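Local coordinates for pectate lyase (Paenibacillus sp. 0602, PDB 5GT5), which cleaves polygalacturonate and partly methylated pectins by endo-acting elimination, probably with calcium as cofactor, as a secreted lyase of polysaccharide lyase family 1, at residues N63-P66 against S67-T71; V186-S189 against W190-F193; S202-T205 against R206-E210; N222-S226 against S227-L231; M292-T295 against D296-A299. The protein carries 1 engineered substitution. One frame throughout, in Å; residues are numbered along the deposited sequence.

Contact 1: N63-P66 against S67-T71; sequences NEIP and SAAQT
I65 and P66 meet A69 and Q70 in a local turn contact, where the loop between strands 58-59 and 74-76 of this parallel beta-helix enzyme winds into the short 3-10 segment 67-69. One backbone bond closes the turn: A69 N donates to P66 O at 2.9 Å, coming from above the carbonyl plane, 55° out of it. The next turn follows at once, with Q70 N bonded to S67 O, and Q70 itself is the centre of an inverse gamma turn whose closing bond, T71 N to A69 O, is weak.

On the buried side I65 does the packing. With chi1 at 63°, its CG1 branch is tucked between the backbone N and the carbonyl carbon, and from there the extended chain carries CD1 to the methyl of A69, 3.9 Å from CB. The P66 ring is farther off, its CD 4.3 Å from that same CB. Helix 36-43 covers this apolar patch, A36 touching both I65 and A69 while T37 touches P66 and A69. Q70 stretches back along the loop beyond CG, and its NE2 makes a weak hydrogen bond to W62 O. Where the Q70 chain passes I65 at an oblique angle, its CG sits 3.9 Å from I65 CD1.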
loop_
_atom_site.group_PDB
_atom_site.type_symbol
_atom_site.label_atom_id
_atom_site.label_comp_id
_atom_site.label_asym_id
_atom_site.label_seq_id
_atom_site.Cartn_x
_atom_site.Cartn_y
_atom_site.Cartn_z
ATOM N N ASN A 63 15.269 9.776 -30.582
ATOM C CA ASN A 63 15.427 10.340 -31.933
ATOM C C ASN A 63 14.434 9.862 -32.988
ATOM O O ASN A 63 14.416 10.399 -34.100
ATOM C CB ASN A 63 16.845 10.071 -32.460
ATOM C CG ASN A 63 17.909 10.613 -31.554
ATOM O OD1 ASN A 63 17.728 11.657 -30.917
ATOM N ND2 ASN A 63 19.043 9.915 -31.486
ATOM N N GLU A 64 13.618 8.860 -32.688
ATOM C CA GLU A 64 12.680 8.352 -33.669
ATOM C C GLU A 64 11.235 8.709 -33.393
ATOM O O GLU A 64 10.373 8.535 -34.261
ATOM C CB GLU A 64 12.814 6.832 -33.839
ATOM C CG GLU A 64 12.541 6.053 -32.548
ATOM C CD GLU A 64 12.746 4.560 -32.683
ATOM O OE1 GLU A 64 12.925 4.045 -33.820
ATOM O OE2 GLU A 64 12.727 3.888 -31.600
ATOM N N ILE A 65 10.948 9.131 -32.174
ATOM C CA ILE A 65 9.574 9.468 -31.814
ATOM C C ILE A 65 9.180 10.831 -32.355
ATOM O O ILE A 65 10.045 11.655 -32.659
ATOM C CB ILE A 65 9.340 9.387 -30.282
ATOM C CG1 ILE A 65 10.201 10.416 -29.547
ATOM C CG2 ILE A 65 9.604 7.951 -29.827
ATOM C CD1 ILE A 65 10.100 10.406 -27.987
ATOM N N PRO A 66 7.865 11.075 -32.481
ATOM C CA PRO A 66 7.459 12.406 -32.945
ATOM C C PRO A 66 7.899 13.495 -31.985
ATOM O O PRO A 66 8.005 13.245 -30.772
ATOM C CB PRO A 66 5.926 12.311 -32.994
ATOM C CG PRO A 66 5.632 10.888 -33.149
ATOM C CD PRO A 66 6.731 10.140 -32.412
ATOM N N SER A 67 8.141 14.700 -32.498
ATOM C CA SER A 67 8.503 15.831 -31.650
ATOM C C SER A 67 7.495 16.048 -30.529
ATOM O O SER A 67 7.873 16.397 -29.425
ATOM C CB SER A 67 8.629 17.129 -32.463
ATOM O OG SER A 67 9.573 17.001 -33.511
ATOM N N ALA A 68 6.215 15.809 -30.808
ATOM C CA ALA A 68 5.170 16.010 -29.804
ATOM C C ALA A 68 5.303 15.040 -28.627
ATOM O O ALA A 68 4.743 15.272 -27.543
ATOM C CB ALA A 68 3.822 15.878 -30.427
ATOM N N ALA A 69 6.029 13.949 -28.834
ATOM C CA ALA A 69 6.230 12.974 -27.751
ATOM C C ALA A 69 7.468 13.298 -26.929
ATOM O O ALA A 69 7.698 12.675 -25.896
ATOM C CB ALA A 69 6.337 11.544 -28.334
ATOM N N GLN A 70 8.277 14.261 -27.361
ATOM C CA GLN A 70 9.515 14.589 -26.666
ATOM C C GLN A 70 9.261 15.525 -25.490
ATOM O O GLN A 70 9.763 16.651 -25.452
ATOM C CB GLN A 70 10.574 15.166 -27.618
ATOM C CG GLN A 70 11.126 14.150 -28.621
ATOM C CD GLN A 70 12.166 14.779 -29.511
ATOM O OE1 GLN A 70 11.910 15.816 -30.121
ATOM N NE2 GLN A 70 13.348 14.187 -29.567
ATOM N N THR A 71 8.510 15.029 -24.509
ATOM C CA THR A 71 8.142 15.832 -23.363
ATOM C C THR A 71 7.710 14.859 -22.280
ATOM O O THR A 71 7.323 13.748 -22.614
ATOM C CB THR A 71 6.971 16.823 -23.751
ATOM O OG1 THR A 71 6.759 17.744 -22.680
ATOM C CG2 THR A 71 5.671 16.084 -24.107
#

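Contact 2: V186-S189 against W190-F193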
loop_
_atom_site.group_PDB
_atom_site.type_symbol
_atom_site.label_atom_id
_atom_site.label_comp_id
_atom_site.label_asym_id
_atom_site.label_seq_id
_atom_site.Cartn_x
_atom_site.Cartn_y
_atom_site.Cartn_z
ATOM N N VAL A 186 5.048 -6.328 -4.834
ATOM C CA VAL A 186 5.340 -6.616 -6.230
ATOM C C VAL A 186 5.164 -8.112 -6.489
ATOM O O VAL A 186 5.644 -8.930 -5.709
ATOM C CB VAL A 186 6.785 -6.214 -6.567
ATOM C CG1 VAL A 186 7.107 -6.509 -8.049
ATOM C CG2 VAL A 186 7.034 -4.757 -6.194
ATOM N N THR A 187 4.448 -8.444 -7.566
ATOM C CA THR A 187 4.415 -9.806 -8.082
ATOM C C THR A 187 4.821 -9.788 -9.525
ATOM O O THR A 187 4.279 -9.002 -10.316
ATOM C CB THR A 187 3.029 -10.462 -7.953
ATOM O OG1 THR A 187 2.726 -10.623 -6.563
ATOM C CG2 THR A 187 3.010 -11.847 -8.646
ATOM N N ILE A 188 5.773 -10.653 -9.869
ATOM C CA ILE A 188 6.096 -10.878 -11.264
ATOM C C ILE A 188 5.811 -12.331 -11.626
ATOM O O ILE A 188 6.411 -13.249 -11.045
ATOM C CB ILE A 188 7.580 -10.532 -11.586
ATOM C CG1 ILE A 188 7.966 -9.124 -11.085
ATOM C CG2 ILE A 188 7.833 -10.686 -13.083
ATOM C CD1 ILE A 188 9.429 -8.687 -11.389
ATOM N N SER A 189 4.875 -12.550 -12.568
ATOM C CA SER A 189 4.420 -13.915 -12.833
ATOM C C SER A 189 4.256 -14.210 -14.307
ATOM O O SER A 189 4.079 -13.296 -15.133
ATOM C CB SER A 189 3.122 -14.236 -12.087
ATOM O OG SER A 189 2.067 -13.361 -12.481
ATOM N N TRP A 190 4.357 -15.494 -14.644
ATOM C CA TRP A 190 4.072 -15.972 -15.988
ATOM C C TRP A 190 4.881 -15.233 -17.044
ATOM O O TRP A 190 4.382 -14.956 -18.135
ATOM C CB TRP A 190 2.544 -15.903 -16.289
ATOM C CG TRP A 190 1.816 -16.969 -15.536
ATOM C CD1 TRP A 190 1.068 -16.825 -14.393
ATOM C CD2 TRP A 190 1.814 -18.371 -15.845
ATOM N NE1 TRP A 190 0.595 -18.062 -13.984
ATOM C CE2 TRP A 190 1.029 -19.015 -14.870
ATOM C CE3 TRP A 190 2.354 -19.129 -16.881
ATOM C CZ2 TRP A 190 0.822 -20.393 -14.873
ATOM C CZ3 TRP A 190 2.131 -20.508 -16.885
ATOM C CH2 TRP A 190 1.380 -21.116 -15.889
ATOM N N SER A 191 6.128 -14.917 -16.724
ATOM C CA SER A 191 6.972 -14.084 -17.591
ATOM C C SER A 191 8.240 -14.787 -18.024
ATOM O O SER A 191 8.741 -15.663 -17.316
ATOM C CB SER A 191 7.284 -12.728 -16.933
ATOM O OG SER A 191 6.063 -11.990 -16.755
ATOM N N THR A 192 8.728 -14.391 -19.189
ATOM C CA THR A 192 9.960 -14.949 -19.750
ATOM C C THR A 192 11.048 -13.894 -19.747
ATOM O O THR A 192 10.800 -12.742 -20.141
ATOM C CB THR A 192 9.700 -15.396 -21.193
ATOM O OG1 THR A 192 8.790 -16.514 -21.155
ATOM C CG2 THR A 192 11.016 -15.811 -21.863
ATOM N N PHE A 193 12.242 -14.285 -19.281
ATOM C CA PHE A 193 13.433 -13.460 -19.294
ATOM C C PHE A 193 14.457 -14.280 -20.045
ATOM O O PHE A 193 14.763 -15.391 -19.619
ATOM C CB PHE A 193 13.867 -13.176 -17.839
ATOM C CG PHE A 193 12.778 -12.558 -16.990
ATOM C CD1 PHE A 193 11.795 -13.360 -16.380
ATOM C CD2 PHE A 193 12.727 -11.173 -16.816
ATOM C CE1 PHE A 193 10.797 -12.782 -15.596
ATOM C CE2 PHE A 193 11.720 -10.584 -16.060
ATOM C CZ PHE A 193 10.744 -11.367 -15.464
#
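I188 and F193 pack against each other across a kink in strand 184-194, one strand of the parallel beta-helix that carries pectate lyase chemistry. At W190 the backbone takes positive phi and psi (54°/38°), which breaks the extended run and lets the chain bend. I188 sends its CG2 branch anti to the backbone N, and this methyl meets the F193 ring at its edge, in the ring plane, 3.8 Å from CZ.

On the same side as I188, S191 folds back over the S189-W190 peptide. Its chi1 of -64° sets OG beside its own backbone N, and OG donates to S189 O at 2.9 Å, approaching from above the carbonyl plane. S189 holds its own OG between backbone N and carbonyl carbon, and W190 swings its indole past the S189 CB, with CD1 4.0 Å away. The polar ends find partners beyond the bend: S189 OG is bonded to D165 OD2, S191 OG to C167 N, and W190 NE1 to D6 O. N268 spans the kink with its amide, OD1 taking S191 N and ND2 giving to I188 O.

With the I188 side chain about 8 Å from that of D178, a probable calcium ligand, the chemistry implies a buried bend whose polar groups are met by specific partners close to the likely metal site.

Contact 3: S202-T205 against R206-E210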
loop_
_atom_site.group_PDB
_atom_site.type_symbol
_atom_site.label_atom_id
_atom_site.label_comp_id
_atom_site.label_asym_id
_atom_site.label_seq_id
_atom_site.Cartn_x
_atom_site.Cartn_y
_atom_site.Cartn_z
ATOM N N SER A 202 20.692 -11.607 -35.167
ATOM C CA SER A 202 20.257 -11.274 -33.812
ATOM C C SER A 202 20.757 -9.900 -33.389
ATOM O O SER A 202 21.710 -9.334 -33.944
ATOM C CB SER A 202 20.709 -12.337 -32.806
ATOM O OG SER A 202 22.092 -12.173 -32.480
ATOM N N TRP A 203 20.118 -9.371 -32.358
ATOM C CA TRP A 203 20.501 -8.061 -31.839
ATOM C C TRP A 203 21.967 -7.974 -31.425
ATOM O O TRP A 203 22.674 -6.987 -31.715
ATOM C CB TRP A 203 19.602 -7.723 -30.645
ATOM C CG TRP A 203 19.781 -6.321 -30.105
ATOM C CD1 TRP A 203 20.368 -5.965 -28.918
ATOM C CD2 TRP A 203 19.358 -5.097 -30.727
ATOM N NE1 TRP A 203 20.335 -4.600 -28.766
ATOM C CE2 TRP A 203 19.742 -4.040 -29.872
ATOM C CE3 TRP A 203 18.735 -4.798 -31.943
ATOM C CZ2 TRP A 203 19.483 -2.697 -30.167
ATOM C CZ3 TRP A 203 18.479 -3.466 -32.242
ATOM C CH2 TRP A 203 18.847 -2.429 -31.357
ATOM N N VAL A 204 22.421 -9.016 -30.732
ATOM C CA VAL A 204 23.815 -9.092 -30.329
ATOM C C VAL A 204 24.740 -9.277 -31.550
ATOM O O VAL A 204 25.787 -8.646 -31.630
ATOM C CB VAL A 204 24.046 -10.190 -29.291
ATOM C CG1 VAL A 204 25.549 -10.408 -29.066
ATOM C CG2 VAL A 204 23.378 -9.818 -27.984
ATOM N N THR A 205 24.336 -10.093 -32.513
ATOM C CA THR A 205 25.175 -10.277 -33.698
ATOM C C THR A 205 25.335 -8.976 -34.492
ATOM O O THR A 205 26.437 -8.665 -34.963
ATOM C CB THR A 205 24.587 -11.366 -34.578
ATOM O OG1 THR A 205 24.609 -12.596 -33.846
ATOM C CG2 THR A 205 25.405 -11.524 -35.891
ATOM N N ARG A 206 24.253 -8.202 -34.601
ATOM C CA ARG A 206 24.352 -6.902 -35.248
ATOM C C ARG A 206 25.330 -5.982 -34.538
ATOM O O ARG A 206 26.124 -5.295 -35.175
ATOM C CB ARG A 206 22.998 -6.227 -35.383
ATOM C CG ARG A 206 22.237 -6.704 -36.608
ATOM C CD ARG A 206 20.811 -6.158 -36.642
ATOM N NE ARG A 206 19.955 -7.054 -35.897
ATOM C CZ ARG A 206 18.724 -6.752 -35.483
ATOM N NH1 ARG A 206 18.204 -5.554 -35.756
ATOM N NH2 ARG A 206 18.021 -7.651 -34.789
ATOM N N GLN A 207 25.328 -6.005 -33.204
ATOM C CA GLN A 207 26.305 -5.201 -32.481
ATOM C C GLN A 207 27.739 -5.675 -32.767
ATOM O O GLN A 207 28.642 -4.868 -32.999
ATOM C CB GLN A 207 26.016 -5.307 -30.970
ATOM C CG GLN A 207 27.099 -4.711 -30.040
ATOM C CD GLN A 207 27.113 -3.212 -30.116
ATOM O OE1 GLN A 207 26.481 -2.545 -29.298
ATOM N NE2 GLN A 207 27.799 -2.660 -31.127
ATOM N N ILE A 208 27.958 -6.982 -32.707
ATOM C CA ILE A 208 29.312 -7.504 -32.899
ATOM C C ILE A 208 29.794 -7.274 -34.346
ATOM O O ILE A 208 30.950 -6.897 -34.557
ATOM C CB ILE A 208 29.435 -8.970 -32.471
ATOM C CG1 ILE A 208 29.811 -9.078 -30.984
ATOM C CG2 ILE A 208 30.598 -9.648 -33.181
ATOM C CD1 ILE A 208 28.814 -8.478 -30.016
ATOM N N ASN A 209 28.905 -7.438 -35.323
ATOM C CA ASN A 209 29.307 -7.204 -36.723
ATOM C C ASN A 209 29.818 -5.794 -36.958
ATOM O O ASN A 209 30.820 -5.587 -37.682
ATOM C CB ASN A 209 28.145 -7.504 -37.672
ATOM C CG ASN A 209 27.907 -8.967 -37.865
ATOM O OD1 ASN A 209 28.719 -9.815 -37.476
ATOM N ND2 ASN A 209 26.763 -9.289 -38.481
ATOM N N GLU A 210 29.167 -4.814 -36.341
ATOM C CA GLU A 210 29.608 -3.426 -36.468
ATOM C C GLU A 210 31.042 -3.281 -35.969
ATOM O O GLU A 210 31.880 -2.623 -36.610
ATOM C CB GLU A 210 28.650 -2.491 -35.712
ATOM C CG GLU A 210 29.010 -0.993 -35.734
ATOM C CD GLU A 210 28.882 -0.363 -37.113
ATOM O OE1 GLU A 210 28.010 -0.804 -37.910
ATOM O OE2 GLU A 210 29.667 0.574 -37.401
#
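R206 folds back along the first turn of helix 203-212 to reach S202 and W203. Its CB lies 3.7 Å from S202 O and CG keeps to the same carbonyl at 3.8 Å. The chain then bends at chi3 (-87°), which turns the guanidinium back over the start of the helix. NE has a weak bond to S202 O at 3.5 Å, and its stronger partner is N201 O. At CZ the group meets the W203 indole, whose CE3 lies over one guanidinium face. NH1 approaches the indole at its edge, 3.9 Å from CE3, and the two planes stand 88° apart; the contact is therefore edge-on to the ring and no cation-pi stack. NH2 ends 3.6 Å from W203 N.

S202 is the N-cap: its OG accepts from T205 N at 3.1 Å and is also bonded to D196 OD2. D196 OD1 takes V204 N, so one carboxylate serves two groups at the helix start. Farther along, the V204 and I208 side chains lie side by side against helix 233-241, CG1 3.9 Å from CD1, and the T205 and N209 side chains run alongside each other. The W203 ring stacks on H83, and its NE1 donates to W136 O.

S202 O thus takes both R206 N, nearly end-on to the carbonyl, and the weaker NE bond. Serine, aspartate and arginine together satisfy polar groups of the first turn, and the charge of D196 would probably stabilise the helix's positive end.

Contact 4: N222-S226 against S227-L231; sequences NYLRS and SAVGL
Y223, L224 and R225 at the end of helix 219-225 hold V229 and L231 of the following loop in a helix C-terminal reversal: the chain turns back, and G230, at positive phi (88°), lets it bend into L231. The tight part joins backbone bonds, the S226 hydroxyl and apolar side chains. S226 O accepts two bonds, from V229 N and, at 2.7 Å, from G230 N, and L224 O takes L231 N in its carbonyl plane at 3.1 Å. S226 OG, lodged between its own N and carbonyl carbon (chi1 82°), receives A228 N and donates to Y223 O. V229 CG2 comes within 3.5 Å of Y223 CE2, the two side chains crossing at about a right angle, while the A228 methyl reaches Y223 CE1 at 3.4 Å. L224 and L231 lie side by side. R225 bends twice, at chi2 and chi3, so that NH1 can donate to L231 O at 2.9 Å within the guanidinium plane; NE forms a salt bridge with E212.

The solvent side is S227 and G230, both exposed.

Y223 OH donates to A311 O. I312 of helix 306-314 covers L224 and V229, and I236 of helix 233-241 packs on L224, R225 and L231, so the apolar side of the turn lies against both helices.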
loop_
_atom_site.group_PDB
_atom_site.type_symbol
_atom_site.label_atom_id
_atom_site.label_comp_id
_atom_site.label_asym_id
_atom_site.label_seq_id
_atom_site.Cartn_x
_atom_site.Cartn_y
_atom_site.Cartn_z
ATOM N N ASN A 222 38.456 -5.177 -29.573
ATOM C CA ASN A 222 39.705 -5.409 -30.306
ATOM C C ASN A 222 40.683 -6.271 -29.505
ATOM O O ASN A 222 41.252 -7.241 -30.013
ATOM C CB ASN A 222 40.325 -4.060 -30.699
ATOM C CG ASN A 222 41.471 -4.194 -31.684
ATOM O OD1 ASN A 222 41.384 -4.912 -32.681
ATOM N ND2 ASN A 222 42.569 -3.504 -31.394
ATOM N N TYR A 223 40.825 -5.979 -28.219
ATOM C CA TYR A 223 41.692 -6.768 -27.368
ATOM C C TYR A 223 41.229 -8.228 -27.267
ATOM O O TYR A 223 42.027 -9.156 -27.340
ATOM C CB TYR A 223 41.755 -6.134 -25.986
ATOM C CG TYR A 223 42.659 -6.866 -25.051
ATOM C CD1 TYR A 223 44.037 -6.812 -25.201
ATOM C CD2 TYR A 223 42.139 -7.654 -24.020
ATOM C CE1 TYR A 223 44.871 -7.504 -24.327
ATOM C CE2 TYR A 223 42.968 -8.353 -23.142
ATOM C CZ TYR A 223 44.323 -8.297 -23.323
ATOM O OH TYR A 223 45.140 -9.005 -22.452
ATOM N N LEU A 224 39.929 -8.430 -27.068
ATOM C CA LEU A 224 39.388 -9.779 -26.974
ATOM C C LEU A 224 39.639 -10.599 -28.240
ATOM O O LEU A 224 39.883 -11.808 -28.158
ATOM C CB LEU A 224 37.896 -9.735 -26.679
ATOM C CG LEU A 224 37.505 -9.080 -25.359
ATOM C CD1 LEU A 224 35.975 -8.933 -25.338
ATOM C CD2 LEU A 224 38.022 -9.932 -24.172
ATOM N N ARG A 225 39.536 -9.955 -29.404
ATOM C CA ARG A 225 39.794 -10.616 -30.697
ATOM C C ARG A 225 41.276 -10.795 -31.002
ATOM O O ARG A 225 41.639 -11.582 -31.875
ATOM C CB ARG A 225 39.173 -9.786 -31.823
ATOM C CG ARG A 225 37.642 -9.732 -31.808
ATOM C CD ARG A 225 36.993 -11.003 -32.357
ATOM N NE ARG A 225 37.219 -11.060 -33.820
ATOM C CZ ARG A 225 38.096 -11.888 -34.402
ATOM N NH1 ARG A 225 38.785 -12.789 -33.695
ATOM N NH2 ARG A 225 38.267 -11.832 -35.723
ATOM N N SER A 226 42.117 -10.044 -30.294
ATOM C CA SER A 226 43.552 -10.020 -30.576
ATOM C C SER A 226 44.251 -11.277 -30.096
ATOM O O SER A 226 43.692 -12.113 -29.387
ATOM C CB SER A 226 44.215 -8.818 -29.888
ATOM O OG SER A 226 44.489 -9.100 -28.520
ATOM N N SER A 227 45.507 -11.430 -30.520
ATOM C CA SER A 227 46.301 -12.568 -30.104
ATOM C C SER A 227 46.600 -12.615 -28.610
ATOM O O SER A 227 47.102 -13.622 -28.128
ATOM C CB SER A 227 47.630 -12.569 -30.881
ATOM O OG SER A 227 48.406 -11.434 -30.541
ATOM N N ALA A 228 46.282 -11.553 -27.861
ATOM C CA ALA A 228 46.436 -11.628 -26.413
ATOM C C ALA A 228 45.392 -12.553 -25.787
ATOM O O ALA A 228 45.609 -13.117 -24.704
ATOM C CB ALA A 228 46.331 -10.225 -25.795
ATOM N N VAL A 229 44.240 -12.674 -26.455
ATOM C CA VAL A 229 43.141 -13.455 -25.923
ATOM C C VAL A 229 42.683 -14.547 -26.880
ATOM O O VAL A 229 42.538 -15.692 -26.466
ATOM C CB VAL A 229 41.943 -12.548 -25.530
ATOM C CG1 VAL A 229 40.783 -13.360 -24.958
ATOM C CG2 VAL A 229 42.389 -11.507 -24.528
ATOM N N GLY A 230 42.424 -14.207 -28.137
ATOM C CA GLY A 230 42.122 -15.233 -29.135
ATOM C C GLY A 230 40.667 -15.638 -29.255
ATOM O O GLY A 230 40.364 -16.717 -29.772
ATOM N N LEU A 231 39.757 -14.794 -28.770
ATOM C CA LEU A 231 38.335 -15.085 -28.977
ATOM C C LEU A 231 37.930 -14.794 -30.400
ATOM O O LEU A 231 38.319 -13.781 -30.977
ATOM C CB LEU A 231 37.486 -14.217 -28.052
ATOM C CG LEU A 231 37.526 -14.692 -26.596
ATOM C CD1 LEU A 231 37.107 -13.531 -25.649
ATOM C CD2 LEU A 231 36.637 -15.918 -26.347
#

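Contact 5: M292-T295 against D296-A299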
loop_
_atom_site.group_PDB
_atom_site.type_symbol
_atom_site.label_atom_id
_atom_site.label_comp_id
_atom_site.label_asym_id
_atom_site.label_seq_id
_atom_site.Cartn_x
_atom_site.Cartn_y
_atom_site.Cartn_z
ATOM N N MET A 292 15.355 -21.469 -13.553
ATOM C CA MET A 292 16.586 -20.764 -13.906
ATOM C C MET A 292 17.343 -21.748 -14.773
ATOM O O MET A 292 17.886 -22.721 -14.253
ATOM C CB MET A 292 17.445 -20.448 -12.679
ATOM C CG MET A 292 16.732 -19.699 -11.543
ATOM S SD MET A 292 17.914 -19.553 -10.166
ATOM C CE MET A 292 16.814 -19.171 -8.806
ATOM N N ASP A 293 17.355 -21.540 -16.079
ATOM C CA ASP A 293 17.992 -22.458 -17.024
ATOM C C ASP A 293 19.086 -21.711 -17.751
ATOM O O ASP A 293 18.810 -20.944 -18.696
ATOM C CB ASP A 293 16.957 -22.989 -18.012
ATOM C CG ASP A 293 17.517 -24.027 -18.931
ATOM O OD1 ASP A 293 18.741 -24.103 -19.100
ATOM O OD2 ASP A 293 16.717 -24.789 -19.499
ATOM N N ALA A 294 20.327 -21.950 -17.338
ATOM C CA ALA A 294 21.496 -21.242 -17.872
ATOM C C ALA A 294 22.317 -22.177 -18.776
ATOM O O ALA A 294 23.522 -21.997 -18.920
ATOM C CB ALA A 294 22.383 -20.696 -16.713
ATOM N N THR A 295 21.653 -23.140 -19.410
ATOM C CA THR A 295 22.330 -24.126 -20.279
ATOM C C THR A 295 23.253 -23.492 -21.311
ATOM O O THR A 295 24.419 -23.895 -21.459
ATOM C CB THR A 295 21.294 -24.990 -21.018
ATOM O OG1 THR A 295 20.551 -25.770 -20.071
ATOM C CG2 THR A 295 21.993 -25.950 -22.032
ATOM N N ASP A 296 22.745 -22.508 -22.039
ATOM C CA ASP A 296 23.538 -21.895 -23.096
ATOM C C ASP A 296 24.666 -21.036 -22.558
ATOM O O ASP A 296 25.765 -20.980 -23.125
ATOM C CB ASP A 296 22.643 -21.099 -24.026
ATOM C CG ASP A 296 21.433 -21.880 -24.472
ATOM O OD1 ASP A 296 21.619 -22.949 -25.071
ATOM O OD2 ASP A 296 20.290 -21.433 -24.201
ATOM N N ALA A 297 24.439 -20.370 -21.440
ATOM C CA ALA A 297 25.531 -19.634 -20.822
ATOM C C ALA A 297 26.664 -20.564 -20.370
ATOM O O ALA A 297 27.856 -20.252 -20.549
ATOM C CB ALA A 297 25.012 -18.820 -19.652
ATOM N N ARG A 298 26.283 -21.706 -19.806
ATOM C CA ARG A 298 27.258 -22.700 -19.323
ATOM C C ARG A 298 28.080 -23.206 -20.518
ATOM O O ARG A 298 29.317 -23.326 -20.439
ATOM C CB ARG A 298 26.512 -23.854 -18.621
ATOM C CG ARG A 298 27.431 -24.899 -17.957
ATOM C CD ARG A 298 28.073 -24.316 -16.775
ATOM N NE ARG A 298 28.790 -25.296 -15.956
ATOM C CZ ARG A 298 29.528 -24.925 -14.920
ATOM N NH1 ARG A 298 29.648 -23.639 -14.626
ATOM N NH2 ARG A 298 30.181 -25.832 -14.191
ATOM N N ALA A 299 27.411 -23.458 -21.638
ATOM C CA ALA A 299 28.131 -23.840 -22.873
ATOM C C ALA A 299 29.098 -22.755 -23.335
ATOM O O ALA A 299 30.249 -23.037 -23.705
ATOM C CB ALA A 299 27.158 -24.202 -23.982
#
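The unusual feature is the double grip of D293 on T295, set just where A294 O takes R298 N and the chain leaves a strand of the parallel beta-helix to enter helix 295-301. D293 OD1 accepts both T295 N, at 3.1 Å, and T295 OG1, at 2.6 Å. The first bond makes an Asx turn and meets OD1 nearly along its C-O axis, whereas the hydroxyl uses the syn lone pair. The T295 side chain is placed for this by chi1 of -65°, which sets OG1 beside its own N.

A294 is the N-cap residue, and its carbonyl receives R298 N at 2.9 Å. A299 N follows, bonded to T295 O at 3.0 Å with the donor tilted from the carbonyl plane. A294 CB and A297 CB are loosely apposed, 4.4 Å apart. R298 CB lies 3.5 Å from T295 O, but its bent chain carries the guanidinium away to a salt bridge with D374 and a bond to Q345.

D272, just past the end of the neighbouring strand 262-271, takes A297 N on OD1. K342, at the end of strand 340-342, donates NZ to T295 OG1; that strand runs parallel to 291-293, which pairs on another edge with 262-271.

Following the chain from its N terminus, contact 1 closes a small turn in the loop between strands 58-59 and 74-76, against helix 36-43. Contact 2 bends strand 184-194 inside the beta-helix; contact 3 then starts helix 203-212, the next element, and contact 4 ends helix 219-225 and leads into helix 233-241. Contact 5 returns to the beta-helix, where strand 291-293 runs into helix 295-301. All five lie in series, so none nests within or crosses another. Helix 233-241 touches both contacts 3 and 4, whose centres are about 18 Å apart, while contacts 2 and 5 both join strand 262-271, their nearest atoms about 7 Å apart.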